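Local structure of transcriptional regulator, marR family, putative (3F3X) at residues K31-S36 and N108-N113; S36-S41 and Y60-S65; F40-A45 and A69-L74. The protein probably acts as a dimeric DNA-binding transcription factor of the MarR family, with a winged helix-turn-helix fold. All coordinates share one frame; numbering follows the deposited sequence.

Contact 1. Residues K31-S36 and N108-N113; sequences KLMNLS and NEVLRN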
loop_
_atom_site.group_PDB
_atom_site.type_symbol
_atom_site.label_atom_id
_atom_site.label_comp_id
_atom_site.label_asym_id
_atom_site.label_seq_id
_atom_site.Cartn_x
_atom_site.Cartn_y
_atom_site.Cartn_z
ATOM N N LYS A 31 -17.446 0.549 8.940
ATOM C CA LYS A 31 -18.797 0.088 9.243
ATOM C C LYS A 31 -19.062 -0.183 10.718
ATOM O O LYS A 31 -20.156 0.085 11.210
ATOM C CB LYS A 31 -19.108 -1.138 8.383
ATOM C CG LYS A 31 -19.169 -0.765 6.916
ATOM C CD LYS A 31 -19.430 -1.943 6.029
ATOM C CE LYS A 31 -19.742 -1.461 4.630
ATOM N NZ LYS A 31 -19.924 -2.596 3.695
ATOM N N LEU A 32 -18.057 -0.674 11.433
ATOM C CA LEU A 32 -18.223 -0.976 12.856
ATOM C C LEU A 32 -17.957 0.199 13.796
ATOM O O LEU A 32 -18.596 0.326 14.849
ATOM C CB LEU A 32 -17.305 -2.140 13.255
ATOM C CG LEU A 32 -17.549 -3.472 12.537
ATOM C CD1 LEU A 32 -16.542 -4.500 12.999
ATOM C CD2 LEU A 32 -18.959 -3.954 12.818
ATOM N N MET A 33 -17.025 1.067 13.413
ATOM C CA MET A 33 -16.660 2.178 14.286
ATOM C C MET A 33 -16.604 3.566 13.657
ATOM O O MET A 33 -16.310 4.544 14.345
ATOM C CB MET A 33 -15.309 1.868 14.933
ATOM C CG MET A 33 -15.261 0.517 15.630
ATOM S SD MET A 33 -13.645 0.126 16.317
ATOM C CE MET A 33 -13.682 1.130 17.817
ATOM N N ASN A 34 -16.892 3.651 12.364
ATOM C CA ASN A 34 -16.855 4.918 11.650
ATOM C C ASN A 34 -15.447 5.499 11.761
ATOM O O ASN A 34 -15.260 6.704 11.938
ATOM C CB ASN A 34 -17.895 5.886 12.228
ATOM C CG ASN A 34 -18.007 7.165 11.430
ATOM O OD1 ASN A 34 -17.984 7.146 10.199
ATOM N ND2 ASN A 34 -18.145 8.291 12.128
ATOM N N LEU A 35 -14.461 4.612 11.668
ATOM C CA LEU A 35 -13.054 4.992 11.727
ATOM C C LEU A 35 -12.358 4.444 10.498
ATOM O O LEU A 35 -12.865 3.536 9.842
ATOM C CB LEU A 35 -12.368 4.405 12.967
ATOM C CG LEU A 35 -12.780 4.889 14.356
ATOM C CD1 LEU A 35 -11.958 4.137 15.406
ATOM C CD2 LEU A 35 -12.558 6.398 14.470
ATOM N N SER A 36 -11.191 5.000 10.194
ATOM C CA SER A 36 -10.398 4.541 9.066
ATOM C C SER A 36 -9.143 3.894 9.637
ATOM O O SER A 36 -8.897 3.951 10.843
ATOM C CB SER A 36 -10.001 5.713 8.172
ATOM O OG SER A 36 -9.052 6.547 8.817
ATOM N N ASN A 108 -8.143 -1.826 17.946
ATOM C CA ASN A 108 -7.035 -2.776 17.965
ATOM C C ASN A 108 -7.585 -4.198 17.934
ATOM O O ASN A 108 -7.085 -5.050 17.201
ATOM C CB ASN A 108 -6.182 -2.586 19.224
ATOM C CG ASN A 108 -5.111 -3.656 19.371
ATOM O OD1 ASN A 108 -5.160 -4.482 20.285
ATOM N ND2 ASN A 108 -4.144 -3.649 18.467
ATOM N N GLU A 109 -8.616 -4.446 18.735
ATOM C CA GLU A 109 -9.236 -5.766 18.790
ATOM C C GLU A 109 -9.807 -6.157 17.426
ATOM O O GLU A 109 -9.623 -7.285 16.969
ATOM C CB GLU A 109 -10.365 -5.782 19.821
ATOM C CG GLU A 109 -10.837 -7.180 20.169
ATOM C CD GLU A 109 -10.097 -7.758 21.359
ATOM O OE1 GLU A 109 -8.873 -7.525 21.482
ATOM O OE2 GLU A 109 -10.743 -8.454 22.169
ATOM N N VAL A 110 -10.513 -5.222 16.794
ATOM C CA VAL A 110 -11.113 -5.460 15.484
ATOM C C VAL A 110 -10.054 -5.813 14.436
ATOM O O VAL A 110 -10.183 -6.811 13.728
ATOM C CB VAL A 110 -11.908 -4.216 14.991
ATOM C CG1 VAL A 110 -12.264 -4.368 13.518
ATOM C CG2 VAL A 110 -13.173 -4.044 15.815
ATOM N N LEU A 111 -9.008 -4.996 14.341
ATOM C CA LEU A 111 -7.952 -5.236 13.361
ATOM C C LEU A 111 -7.118 -6.480 13.643
ATOM O O LEU A 111 -6.775 -7.224 12.719
ATOM C CB LEU A 111 -7.029 -4.017 13.264
ATOM C CG LEU A 111 -7.677 -2.766 12.670
ATOM C CD1 LEU A 111 -6.637 -1.650 12.553
ATOM C CD2 LEU A 111 -8.261 -3.102 11.297
ATOM N N ARG A 112 -6.793 -6.700 14.914
ATOM C CA ARG A 112 -5.989 -7.850 15.327
ATOM C C ARG A 112 -6.686 -9.173 14.991
ATOM O O ARG A 112 -6.061 -10.102 14.468
ATOM C CB ARG A 112 -5.730 -7.784 16.831
ATOM C CG ARG A 112 -4.647 -8.720 17.342
ATOM C CD ARG A 112 -4.720 -8.805 18.859
ATOM N NE ARG A 112 -5.991 -9.396 19.273
ATOM C CZ ARG A 112 -6.572 -9.195 20.451
ATOM N NH1 ARG A 112 -6.003 -8.407 21.354
ATOM N NH2 ARG A 112 -7.734 -9.777 20.717
ATOM N N ASN A 113 -7.975 -9.260 15.307
ATOM C CA ASN A 113 -8.741 -10.473 15.029
ATOM C C ASN A 113 -8.893 -10.681 13.527
ATOM O O ASN A 113 -8.783 -11.806 13.034
ATOM C CB ASN A 113 -10.129 -10.407 15.684
ATOM C CG ASN A 113 -10.062 -10.466 17.201
ATOM O OD1 ASN A 113 -9.130 -11.030 17.764
ATOM N ND2 ASN A 113 -11.060 -9.895 17.868
#
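Val110 sets its two methyl groups against Leu32 and Met33, joining the C-terminal end of helix 3-33 to the middle of helix 98-118, two of the long helices that flank the winged helix-turn-helix of a MarR-type domain. The contact is small and purely apolar, burying 105 Å² in all. Its better packed part is the methionine side: SD of Met33 lies 4.2 Å from CG2 of Val110, and the same flexible, unbranched chain also rests on Val103, Glu106 and Ala107 of the long helix. The extended second torsion (chi2 177°) carries the sulfur across to the valine. A chi1 of 168° turns CG1 of Val110 toward Leu32, whose CD1 it meets at 4.3 Å, and leaves CG2 for Met33; this leucine is largely exposed, so the packing there is looser. A short beta-branched valine suits the spot, since it offers one methyl to each neighbour while also lying on Arg28 and Leu29. Asn34, with positive phi, breaks the helical path. On helix 98-118 Glu109 is exposed, and beside Asp5 of the second subunit Arg112 is bridged to it, NH2 of Arg112 lying 2.6 Å from OE1 of Glu109.

Contact 2. Residues S36-S41 and Y60-S65; sequences SYLDFS and YFVTQS. With SO4 (sulfate ion), chain B.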
loop_
_atom_site.group_PDB
_atom_site.type_symbol
_atom_site.label_atom_id
_atom_site.label_comp_id
_atom_site.label_asym_id
_atom_site.label_seq_id
_atom_site.Cartn_x
_atom_site.Cartn_y
_atom_site.Cartn_z
ATOM N N SER A 36 -11.191 5.000 10.194
ATOM C CA SER A 36 -10.398 4.541 9.066
ATOM C C SER A 36 -9.143 3.894 9.637
ATOM O O SER A 36 -8.897 3.951 10.843
ATOM C CB SER A 36 -10.001 5.713 8.172
ATOM O OG SER A 36 -9.052 6.547 8.817
ATOM N N TYR A 37 -8.348 3.282 8.772
ATOM C CA TYR A 37 -7.116 2.647 9.209
ATOM C C TYR A 37 -6.133 3.710 9.689
ATOM O O TYR A 37 -5.397 3.497 10.652
ATOM C CB TYR A 37 -6.500 1.857 8.062
ATOM C CG TYR A 37 -5.247 1.098 8.434
ATOM C CD1 TYR A 37 -5.200 0.304 9.580
ATOM C CD2 TYR A 37 -4.134 1.118 7.600
ATOM C CE1 TYR A 37 -4.073 -0.460 9.882
ATOM C CE2 TYR A 37 -3.004 0.357 7.890
ATOM C CZ TYR A 37 -2.983 -0.432 9.027
ATOM O OH TYR A 37 -1.878 -1.218 9.273
ATOM N N LEU A 38 -6.121 4.854 9.012
ATOM C CA LEU A 38 -5.226 5.941 9.396
ATOM C C LEU A 38 -5.636 6.460 10.769
ATOM O O LEU A 38 -4.785 6.858 11.566
ATOM C CB LEU A 38 -5.282 7.083 8.377
ATOM C CG LEU A 38 -4.343 8.259 8.676
ATOM C CD1 LEU A 38 -2.910 7.761 8.735
ATOM C CD2 LEU A 38 -4.488 9.331 7.599
ATOM N N ASP A 39 -6.942 6.464 11.033
ATOM C CA ASP A 39 -7.466 6.911 12.322
ATOM C C ASP A 39 -6.868 6.015 13.403
ATOM O O ASP A 39 -6.423 6.492 14.450
ATOM C CB ASP A 39 -8.990 6.778 12.375
ATOM C CG ASP A 39 -9.712 7.832 11.556
ATOM O OD1 ASP A 39 -10.915 7.618 11.287
ATOM O OD2 ASP A 39 -9.104 8.868 11.199
ATOM N N PHE A 40 -6.881 4.711 13.145
ATOM C CA PHE A 40 -6.329 3.749 14.084
ATOM C C PHE A 40 -4.848 4.035 14.344
ATOM O O PHE A 40 -4.396 4.017 15.488
ATOM C CB PHE A 40 -6.475 2.326 13.542
ATOM C CG PHE A 40 -5.531 1.343 14.170
ATOM C CD1 PHE A 40 -5.731 0.888 15.474
ATOM C CD2 PHE A 40 -4.415 0.898 13.469
ATOM C CE1 PHE A 40 -4.828 -0.002 16.064
ATOM C CE2 PHE A 40 -3.512 0.014 14.047
ATOM C CZ PHE A 40 -3.713 -0.437 15.346
ATOM N N SER A 41 -4.097 4.282 13.275
ATOM C CA SER A 41 -2.667 4.563 13.401
ATOM C C SER A 41 -2.390 5.797 14.260
ATOM O O SER A 41 -1.486 5.794 15.102
ATOM C CB SER A 41 -2.044 4.757 12.018
ATOM O OG SER A 41 -2.118 3.564 11.259
ATOM N N TYR A 60 3.770 7.512 9.405
ATOM C CA TYR A 60 2.846 6.757 8.571
ATOM C C TYR A 60 2.919 7.015 7.074
ATOM O O TYR A 60 2.101 6.511 6.308
ATOM C CB TYR A 60 1.427 6.958 9.095
ATOM C CG TYR A 60 1.301 6.411 10.502
ATOM C CD1 TYR A 60 1.192 7.264 11.605
ATOM C CD2 TYR A 60 1.411 5.041 10.735
ATOM C CE1 TYR A 60 1.206 6.758 12.911
ATOM C CE2 TYR A 60 1.430 4.523 12.032
ATOM C CZ TYR A 60 1.329 5.388 13.117
ATOM O OH TYR A 60 1.369 4.873 14.395
ATOM N N PHE A 61 3.919 7.784 6.662
ATOM C CA PHE A 61 4.119 8.101 5.255
ATOM C C PHE A 61 2.900 8.659 4.534
ATOM O O PHE A 61 2.552 8.211 3.442
ATOM C CB PHE A 61 4.634 6.869 4.503
ATOM C CG PHE A 61 6.015 6.439 4.915
ATOM C CD1 PHE A 61 6.228 5.793 6.128
ATOM C CD2 PHE A 61 7.108 6.684 4.087
ATOM C CE1 PHE A 61 7.508 5.397 6.516
ATOM C CE2 PHE A 61 8.398 6.291 4.464
ATOM C CZ PHE A 61 8.596 5.646 5.679
ATOM N N VAL A 62 2.246 9.637 5.147
ATOM C CA VAL A 62 1.100 10.281 4.529
ATOM C C VAL A 62 1.400 11.776 4.565
ATOM O O VAL A 62 2.261 12.225 5.322
ATOM C CB VAL A 62 -0.216 9.991 5.291
ATOM C CG1 VAL A 62 -0.574 8.516 5.177
ATOM C CG2 VAL A 62 -0.068 10.384 6.742
ATOM N N THR A 63 0.703 12.541 3.739
ATOM C CA THR A 63 0.912 13.981 3.692
ATOM C C THR A 63 0.382 14.629 4.968
ATOM O O THR A 63 -0.465 14.055 5.658
ATOM C CB THR A 63 0.175 14.588 2.493
ATOM O OG1 THR A 63 -1.234 14.387 2.655
ATOM C CG2 THR A 63 0.621 13.915 1.198
ATOM N N GLN A 64 0.885 15.816 5.289
ATOM C CA GLN A 64 0.414 16.512 6.475
ATOM C C GLN A 64 -1.052 16.856 6.269
ATOM O O GLN A 64 -1.816 16.969 7.229
ATOM C CB GLN A 64 1.228 17.787 6.725
ATOM C CG GLN A 64 2.501 17.550 7.533
ATOM C CD GLN A 64 3.240 18.839 7.858
ATOM O OE1 GLN A 64 3.801 19.488 6.973
ATOM N NE2 GLN A 64 3.237 19.219 9.132
ATOM N N SER A 65 -1.442 17.018 5.008
ATOM C CA SER A 65 -2.828 17.333 4.686
ATOM C C SER A 65 -3.693 16.134 5.063
ATOM O O SER A 65 -4.790 16.292 5.591
ATOM C CB SER A 65 -2.973 17.633 3.190
ATOM O OG SER A 65 -2.657 16.491 2.415
HETATM S S SO4 B . 2.911 1.580 13.943
HETATM O O1 SO4 B . 2.280 0.980 12.751
HETATM O O2 SO4 B . 1.900 2.311 14.719
HETATM O O3 SO4 B . 3.975 2.514 13.522
HETATM O O4 SO4 B . 3.480 0.504 14.772
#
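The CB of Ser41 sits squarely over the ring of Tyr60, 3.5 Å from its centroid and only 14° off the ring normal, a CH-pi contact made by a serine rather than by a larger apolar residue. A small side chain suits the place because it lets the ring lie close against helix 37-48. Tyr60 CG lies beside the backbone N (chi1 -63°), which swings the ring over toward Ser41. The hydroxyl lies beyond the serine and donates a 2.6 Å hydrogen bond to O2 of a sulfate ion, probably a crystallisation component, at the ring's edge. The carbonyl O of Ser41 is also near, 3.1 Å from Tyr60 OH, but the proton is directed to the sulfate. Nearer the start of helix 37-48, CD1 of Leu38 touches CB of Tyr60 at 4.4 Å and CG1 of Val62 at 4.3 Å. Between Tyr60 and Val62 the chain turns at Phe61, with positive phi, into the turn of the helix-turn-helix motif. Ser36 and Asp39 form a capping box: Asp39 N donates to OG of Ser36 at 3.1 Å, and Ser36 N to OD1 of Asp39 at 2.9 Å. Lys44, Arg59, and Lys16 and Gln9 of the second subunit also bind the sulfate, so the tyrosine hydroxyl helps line a site between subunits, which suggests that the cleft can accept an anion.

Contact 3. Residues F40-A45 and A69-L74; sequences FSILKA and AAVDKL. With SO4 (sulfate ion), chain B.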
loop_
_atom_site.group_PDB
_atom_site.type_symbol
_atom_site.label_atom_id
_atom_site.label_comp_id
_atom_site.label_asym_id
_atom_site.label_seq_id
_atom_site.Cartn_x
_atom_site.Cartn_y
_atom_site.Cartn_z
ATOM N N PHE A 40 -6.881 4.711 13.145
ATOM C CA PHE A 40 -6.329 3.749 14.084
ATOM C C PHE A 40 -4.848 4.035 14.344
ATOM O O PHE A 40 -4.396 4.017 15.488
ATOM C CB PHE A 40 -6.475 2.326 13.542
ATOM C CG PHE A 40 -5.531 1.343 14.170
ATOM C CD1 PHE A 40 -5.731 0.888 15.474
ATOM C CD2 PHE A 40 -4.415 0.898 13.469
ATOM C CE1 PHE A 40 -4.828 -0.002 16.064
ATOM C CE2 PHE A 40 -3.512 0.014 14.047
ATOM C CZ PHE A 40 -3.713 -0.437 15.346
ATOM N N SER A 41 -4.097 4.282 13.275
ATOM C CA SER A 41 -2.667 4.563 13.401
ATOM C C SER A 41 -2.390 5.797 14.260
ATOM O O SER A 41 -1.486 5.794 15.102
ATOM C CB SER A 41 -2.044 4.757 12.018
ATOM O OG SER A 41 -2.118 3.564 11.259
ATOM N N ILE A 42 -3.162 6.856 14.039
ATOM C CA ILE A 42 -2.987 8.085 14.799
ATOM C C ILE A 42 -3.279 7.829 16.273
ATOM O O ILE A 42 -2.539 8.286 17.150
ATOM C CB ILE A 42 -3.903 9.210 14.256
ATOM C CG1 ILE A 42 -3.428 9.613 12.853
ATOM C CG2 ILE A 42 -3.899 10.419 15.203
ATOM C CD1 ILE A 42 -4.337 10.605 12.155
ATOM N N LEU A 43 -4.351 7.095 16.550
ATOM C CA LEU A 43 -4.687 6.783 17.931
ATOM C C LEU A 43 -3.568 5.958 18.571
ATOM O O LEU A 43 -3.181 6.213 19.705
ATOM C CB LEU A 43 -6.015 6.020 18.008
ATOM C CG LEU A 43 -7.250 6.854 17.643
ATOM C CD1 LEU A 43 -8.506 5.988 17.681
ATOM C CD2 LEU A 43 -7.395 8.013 18.623
ATOM N N LYS A 44 -3.034 4.982 17.845
ATOM C CA LYS A 44 -1.967 4.163 18.414
ATOM C C LYS A 44 -0.730 4.992 18.766
ATOM O O LYS A 44 -0.204 4.899 19.878
ATOM C CB LYS A 44 -1.567 3.046 17.450
ATOM C CG LYS A 44 -0.439 2.161 17.996
ATOM C CD LYS A 44 -0.023 1.095 16.996
ATOM C CE LYS A 44 1.117 0.243 17.545
ATOM N NZ LYS A 44 1.627 -0.706 16.509
ATOM N N ALA A 45 -0.268 5.808 17.822
ATOM C CA ALA A 45 0.919 6.631 18.048
ATOM C C ALA A 45 0.748 7.633 19.198
ATOM O O ALA A 45 1.663 7.821 20.010
ATOM C CB ALA A 45 1.286 7.370 16.767
ATOM N N ALA A 69 -6.569 16.231 7.952
ATOM C CA ALA A 69 -7.942 15.848 7.648
ATOM C C ALA A 69 -8.417 14.789 8.639
ATOM O O ALA A 69 -9.531 14.873 9.152
ATOM C CB ALA A 69 -8.039 15.312 6.222
ATOM N N ALA A 70 -7.567 13.801 8.905
ATOM C CA ALA A 70 -7.904 12.726 9.838
ATOM C C ALA A 70 -8.091 13.269 11.252
ATOM O O ALA A 70 -9.068 12.942 11.922
ATOM C CB ALA A 70 -6.812 11.656 9.826
ATOM N N VAL A 71 -7.153 14.100 11.702
ATOM C CA VAL A 71 -7.224 14.686 13.039
ATOM C C VAL A 71 -8.461 15.567 13.196
ATOM O O VAL A 71 -9.066 15.610 14.270
ATOM C CB VAL A 71 -5.946 15.509 13.350
ATOM C CG1 VAL A 71 -6.092 16.240 14.681
ATOM C CG2 VAL A 71 -4.736 14.578 13.385
ATOM N N ASP A 72 -8.850 16.269 12.133
ATOM C CA ASP A 72 -10.035 17.114 12.214
ATOM C C ASP A 72 -11.236 16.279 12.655
ATOM O O ASP A 72 -12.001 16.691 13.526
ATOM C CB ASP A 72 -10.362 17.760 10.862
ATOM C CG ASP A 72 -9.377 18.847 10.470
ATOM O OD1 ASP A 72 -8.794 19.499 11.365
ATOM O OD2 ASP A 72 -9.205 19.060 9.250
ATOM N N LYS A 73 -11.400 15.103 12.054
ATOM C CA LYS A 73 -12.524 14.242 12.402
ATOM C C LYS A 73 -12.354 13.629 13.783
ATOM O O LYS A 73 -13.296 13.603 14.578
ATOM C CB LYS A 73 -12.699 13.144 11.354
ATOM C CG LYS A 73 -14.013 13.255 10.594
ATOM C CD LYS A 73 -13.995 12.473 9.292
ATOM C CE LYS A 73 -15.258 12.746 8.486
ATOM N NZ LYS A 73 -15.207 12.142 7.124
ATOM N N LEU A 74 -11.149 13.149 14.074
ATOM C CA LEU A 74 -10.875 12.556 15.376
ATOM C C LEU A 74 -11.123 13.552 16.503
ATOM O O LEU A 74 -11.695 13.199 17.534
ATOM C CB LEU A 74 -9.430 12.057 15.436
ATOM C CG LEU A 74 -9.127 10.821 14.586
ATOM C CD1 LEU A 74 -7.636 10.559 14.585
ATOM C CD2 LEU A 74 -9.880 9.611 15.136
HETATM S S SO4 B . 2.911 1.580 13.943
HETATM O O1 SO4 B . 2.280 0.980 12.751
HETATM O O2 SO4 B . 1.900 2.311 14.719
HETATM O O3 SO4 B . 3.975 2.514 13.522
HETATM O O4 SO4 B . 3.480 0.504 14.772
#
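Ile42 points from helix 37-48 into a patch of Ala70, Val71 and Leu74 on helix 64-76. The longer arm, extended by a chi2 of 174°, brings CD1 to 3.6 Å from CB of Ala70 and 4.2 Å from CG2 of Val71, and also near the Leu74 methyl that the shorter branch touches. That branch, CG2, lies 3.8 Å from CD1 of Leu74, and the isoleucine and leucine side chains cross obliquely, so that the leucine methyl also comes near CB of Ile42. Isoleucine fits because branching at CB lets one residue meet partners a turn apart; alanine fits opposite, its single methyl leaving room for the long arm to come close. The axes of segments 40-45 and 69-74 come within 10.8 Å and cross at -76°, so they meet over a short patch rather than along their lengths. Two residues beyond Ile42, round the helix, Lys44 faces elsewhere: its chain is fully extended and NZ gives a 2.8 Å hydrogen bond to O4 of the sulfate, a reach well suited to lysine. Around this core, helix 64-76, the probable recognition helix, is tied to strand 80-85 by Leu74 on Val80 and by the salt bridge of Asp72 with Arg82, while on helix 37-48 Ala45 packs on helix 53-60 and Phe40 and Leu43 on helix 98-118.

In the fold
From the N terminus, helix 3-33 ends where contact 1 begins, and that contact closes the widest loop, returning at helix 98-118 after the whole helix-turn-helix and wing have been built. Contacts 2 and 3 nest inside it. Both leave from helix 37-48, sharing Phe40 and Ser41: contact 2 returns first, at the turn before helix 64-76, and contact 3 later, within that helix. Their centres lie about 7 Å apart, and the centre of contact 1 lies about 15 Å and about 13 Å from theirs. Leu111 packs on Phe40 and Tyr37, joining the outer loop to the inner ones, and Leu35 meets Leu74. Helix 37-48 thus links the long helices to the putative DNA-binding helices.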